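Type II restriction enzyme MspI (Moraxella sp., PDB 1SA3) recognises the double-stranded DNA sequence 5'-CCGG-3' and cuts each strand after the first C, leaving 5'-phosphate ends. Local coordinates at residues 183-188 with 222-226. Residues are numbered along the deposited sequence; the frame is centred on the assembly and turned at random.
Sequences IRWCVT and IDDYV
Arg184 overlaps Ile222 and Val226 with its guanidinium: Val226 CG2 lies over one face, offset toward the rim, and Ile222 CG2 comes in obliquely by NH1. Its chain runs with CG anti to the backbone N (chi1 -171°), then bends at chi3, which turns NH2 to Asp223. NH2 donates to Asp223 OD1 at 2.9 Å with an N-H...O angle of 148°, a salt bridge that meets OD1 on its anti side, somewhat out of the carboxylate plane. The two planar groups stand almost perpendicular, and the pairing is one-pronged, through NH2 and OD1; Lys193 pairs with the other oxygen, OD2, and the carboxylate thus bridges two cations. Away from the salt bridge the contact is apolar. Ile183 CG2 touches Tyr225 CE2 at 3.9 Å and Val226 CG2 at 4.1 Å, while Val187 CG1 reaches the same CE2 at 3.7 Å. Thr188 CG2 meets Ile222 CD1 tip to tip, 3.7 Å apart; the same rotamer turns OG1 back to Arg184 O, and OG1 also bonds Arg190 N. Arg184 O takes Thr188 N and OG1 from opposite faces of its plane. The Tyr225 hydroxyl is hydrogen-bonded to the C-terminal carboxylate of Gly262. The N-to-C directions of the two short helical segments differ by 124°, and their axes come within 10.2 Å, joining the C-terminal end of helix 179-188 to the first turn of helix 222-234, directly after edge strand 213-221, with Leu204 of strand 203-210 packed against Ile222 and Tyr225.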
ATOM      1  N   ILE E 183     -10.543   0.782  -6.962  1.00 15.28           N
ATOM      2  CA  ILE E 183      -9.665   0.484  -5.837  1.00 17.42           C
ATOM      3  C   ILE E 183      -8.359  -0.163  -6.279  1.00 16.54           C
ATOM      4  O   ILE E 183      -7.277   0.272  -5.890  1.00 15.77           O
ATOM      5  CB  ILE E 183     -10.344  -0.454  -4.826  1.00 18.17           C
ATOM      6  CG1 ILE E 183     -11.624   0.189  -4.295  1.00 16.13           C
ATOM      7  CG2 ILE E 183      -9.393  -0.732  -3.671  1.00 15.64           C
ATOM      8  CD1 ILE E 183     -12.563  -0.777  -3.621  1.00 16.84           C
ATOM      9  N   ARG E 184      -8.465  -1.207  -7.089  1.00 16.08           N
ATOM     10  CA  ARG E 184      -7.280  -1.915  -7.562  1.00 16.00           C
ATOM     11  C   ARG E 184      -6.347  -0.983  -8.334  1.00 17.47           C
ATOM     12  O   ARG E 184      -5.129  -1.020  -8.147  1.00 16.87           O
ATOM     13  CB  ARG E 184      -7.698  -3.105  -8.439  1.00 18.75           C
ATOM     14  CG  ARG E 184      -6.570  -4.045  -8.816  1.00 20.86           C
ATOM     15  CD  ARG E 184      -7.102  -5.236  -9.620  1.00 23.53           C
ATOM     16  NE  ARG E 184      -8.018  -6.067  -8.842  1.00 23.97           N
ATOM     17  CZ  ARG E 184      -7.643  -6.981  -7.953  1.00 26.49           C
ATOM     18  NH1 ARG E 184      -6.356  -7.195  -7.719  1.00 30.37           N
ATOM     19  NH2 ARG E 184      -8.558  -7.689  -7.297  1.00 28.89           N
ATOM     20  N   TRP E 185      -6.907  -0.127  -9.185  1.00 16.08           N
ATOM     21  CA  TRP E 185      -6.068   0.781  -9.954  1.00 18.50           C
ATOM     22  C   TRP E 185      -5.398   1.833  -9.067  1.00 16.49           C
ATOM     23  O   TRP E 185      -4.233   2.169  -9.266  1.00 15.75           O
ATOM     24  CB  TRP E 185      -6.875   1.476 -11.051  1.00 22.21           C
ATOM     25  CG  TRP E 185      -6.022   2.360 -11.891  1.00 23.33           C
ATOM     26  CD1 TRP E 185      -5.298   2.001 -12.991  1.00 22.87           C
ATOM     27  CD2 TRP E 185      -5.730   3.738 -11.651  1.00 20.38           C
ATOM     28  NE1 TRP E 185      -4.571   3.072 -13.449  1.00 19.22           N
ATOM     29  CE2 TRP E 185      -4.817   4.151 -12.644  1.00 22.18           C
ATOM     30  CE3 TRP E 185      -6.151   4.666 -10.689  1.00 23.07           C
ATOM     31  CZ2 TRP E 185      -4.312   5.457 -12.704  1.00 24.18           C
ATOM     32  CZ3 TRP E 185      -5.651   5.961 -10.746  1.00 22.47           C
ATOM     33  CH2 TRP E 185      -4.740   6.344 -11.748  1.00 22.40           C
ATOM     34  N   CYS E 186      -6.132   2.350  -8.087  1.00 18.05           N
ATOM     35  CA  CYS E 186      -5.574   3.356  -7.189  1.00 14.84           C
ATOM     36  C   CYS E 186      -4.347   2.861  -6.422  1.00 17.49           C
ATOM     37  O   CYS E 186      -3.380   3.604  -6.258  1.00 15.99           O
ATOM     38  CB  CYS E 186      -6.624   3.826  -6.179  1.00 20.94           C
ATOM     39  SG  CYS E 186      -7.735   5.093  -6.810  1.00 23.77           S
ATOM     40  N   VAL E 187      -4.389   1.616  -5.952  1.00 14.01           N
ATOM     41  CA  VAL E 187      -3.268   1.062  -5.189  1.00 15.59           C
ATOM     42  C   VAL E 187      -2.240   0.274  -5.998  1.00 16.54           C
ATOM     43  O   VAL E 187      -1.160  -0.009  -5.489  1.00 17.77           O
ATOM     44  CB  VAL E 187      -3.758   0.172  -4.009  1.00 18.49           C
ATOM     45  CG1 VAL E 187      -4.618   0.999  -3.071  1.00 21.37           C
ATOM     46  CG2 VAL E 187      -4.551  -1.034  -4.523  1.00 15.56           C
ATOM     47  N   THR E 188      -2.544  -0.076  -7.250  1.00 13.43           N
ATOM     48  CA  THR E 188      -1.573  -0.837  -8.047  1.00 15.01           C
ATOM     49  C   THR E 188      -1.227  -0.251  -9.407  1.00 12.64           C
ATOM     50  O   THR E 188      -0.242  -0.658 -10.023  1.00 13.62           O
ATOM     51  CB  THR E 188      -2.053  -2.273  -8.332  1.00 14.08           C
ATOM     52  OG1 THR E 188      -3.158  -2.228  -9.248  1.00 13.20           O
ATOM     53  CG2 THR E 188      -2.450  -2.978  -7.043  1.00 12.91           C
ATOM     54  N   ILE E 222      -3.669  -8.078  -2.878  1.00 12.69           N
ATOM     55  CA  ILE E 222      -4.600  -7.132  -3.482  1.00 16.59           C
ATOM     56  C   ILE E 222      -6.061  -7.570  -3.431  1.00 16.82           C
ATOM     57  O   ILE E 222      -6.934  -6.758  -3.125  1.00 16.75           O
ATOM     58  CB  ILE E 222      -4.198  -6.802  -4.939  1.00 15.70           C
ATOM     59  CG1 ILE E 222      -2.737  -6.339  -4.980  1.00 12.94           C
ATOM     60  CG2 ILE E 222      -5.081  -5.692  -5.491  1.00 16.17           C
ATOM     61  CD1 ILE E 222      -2.422  -5.172  -4.039  1.00 16.35           C
ATOM     62  N   ASP E 223      -6.336  -8.840  -3.724  1.00 18.10           N
ATOM     63  CA  ASP E 223      -7.718  -9.322  -3.683  1.00 19.02           C
ATOM     64  C   ASP E 223      -8.374  -9.030  -2.339  1.00 19.34           C
ATOM     65  O   ASP E 223      -9.474  -8.479  -2.289  1.00 18.60           O
ATOM     66  CB  ASP E 223      -7.788 -10.833  -3.955  1.00 22.83           C
ATOM     67  CG  ASP E 223      -7.642 -11.174  -5.427  1.00 25.36           C
ATOM     68  OD1 ASP E 223      -7.570 -10.245  -6.261  1.00 26.30           O
ATOM     69  OD2 ASP E 223      -7.602 -12.380  -5.745  1.00 28.03           O
ATOM     70  N   ASP E 224      -7.698  -9.393  -1.249  1.00 17.57           N
ATOM     71  CA  ASP E 224      -8.248  -9.173   0.085  1.00 16.26           C
ATOM     72  C   ASP E 224      -8.391  -7.703   0.436  1.00 18.65           C
ATOM     73  O   ASP E 224      -9.374  -7.300   1.074  1.00 17.83           O
ATOM     74  CB  ASP E 224      -7.394  -9.870   1.142  1.00 18.78           C
ATOM     75  CG  ASP E 224      -7.448 -11.378   1.024  1.00 20.28           C
ATOM     76  OD1 ASP E 224      -8.311 -11.887   0.285  1.00 23.17           O
ATOM     77  OD2 ASP E 224      -6.635 -12.060   1.673  1.00 19.72           O
ATOM     78  N   TYR E 225      -7.419  -6.893   0.029  1.00 13.95           N
ATOM     79  CA  TYR E 225      -7.488  -5.468   0.319  1.00 14.61           C
ATOM     80  C   TYR E 225      -8.742  -4.895  -0.342  1.00 15.68           C
ATOM     81  O   TYR E 225      -9.500  -4.143   0.278  1.00 17.70           O
ATOM     82  CB  TYR E 225      -6.252  -4.746  -0.222  1.00 13.91           C
ATOM     83  CG  TYR E 225      -6.296  -3.246  -0.017  1.00 11.61           C
ATOM     84  CD1 TYR E 225      -5.942  -2.676   1.212  1.00 13.42           C
ATOM     85  CD2 TYR E 225      -6.704  -2.393  -1.047  1.00 15.83           C
ATOM     86  CE1 TYR E 225      -5.989  -1.295   1.409  1.00 14.78           C
ATOM     87  CE2 TYR E 225      -6.754  -1.011  -0.859  1.00 14.49           C
ATOM     88  CZ  TYR E 225      -6.396  -0.468   0.368  1.00 13.93           C
ATOM     89  OH  TYR E 225      -6.428   0.900   0.550  1.00 14.59           O
ATOM     90  N   VAL E 226      -8.952  -5.256  -1.606  1.00 16.60           N
ATOM     91  CA  VAL E 226     -10.118  -4.780  -2.349  1.00 19.08           C
ATOM     92  C   VAL E 226     -11.406  -5.215  -1.646  1.00 20.21           C
ATOM     93  O   VAL E 226     -12.308  -4.408  -1.436  1.00 18.78           O
ATOM     94  CB  VAL E 226     -10.113  -5.320  -3.801  1.00 20.02           C
ATOM     95  CG1 VAL E 226     -11.438  -4.982  -4.501  1.00 24.67           C
ATOM     96  CG2 VAL E 226      -8.946  -4.713  -4.575  1.00 19.20           C
TER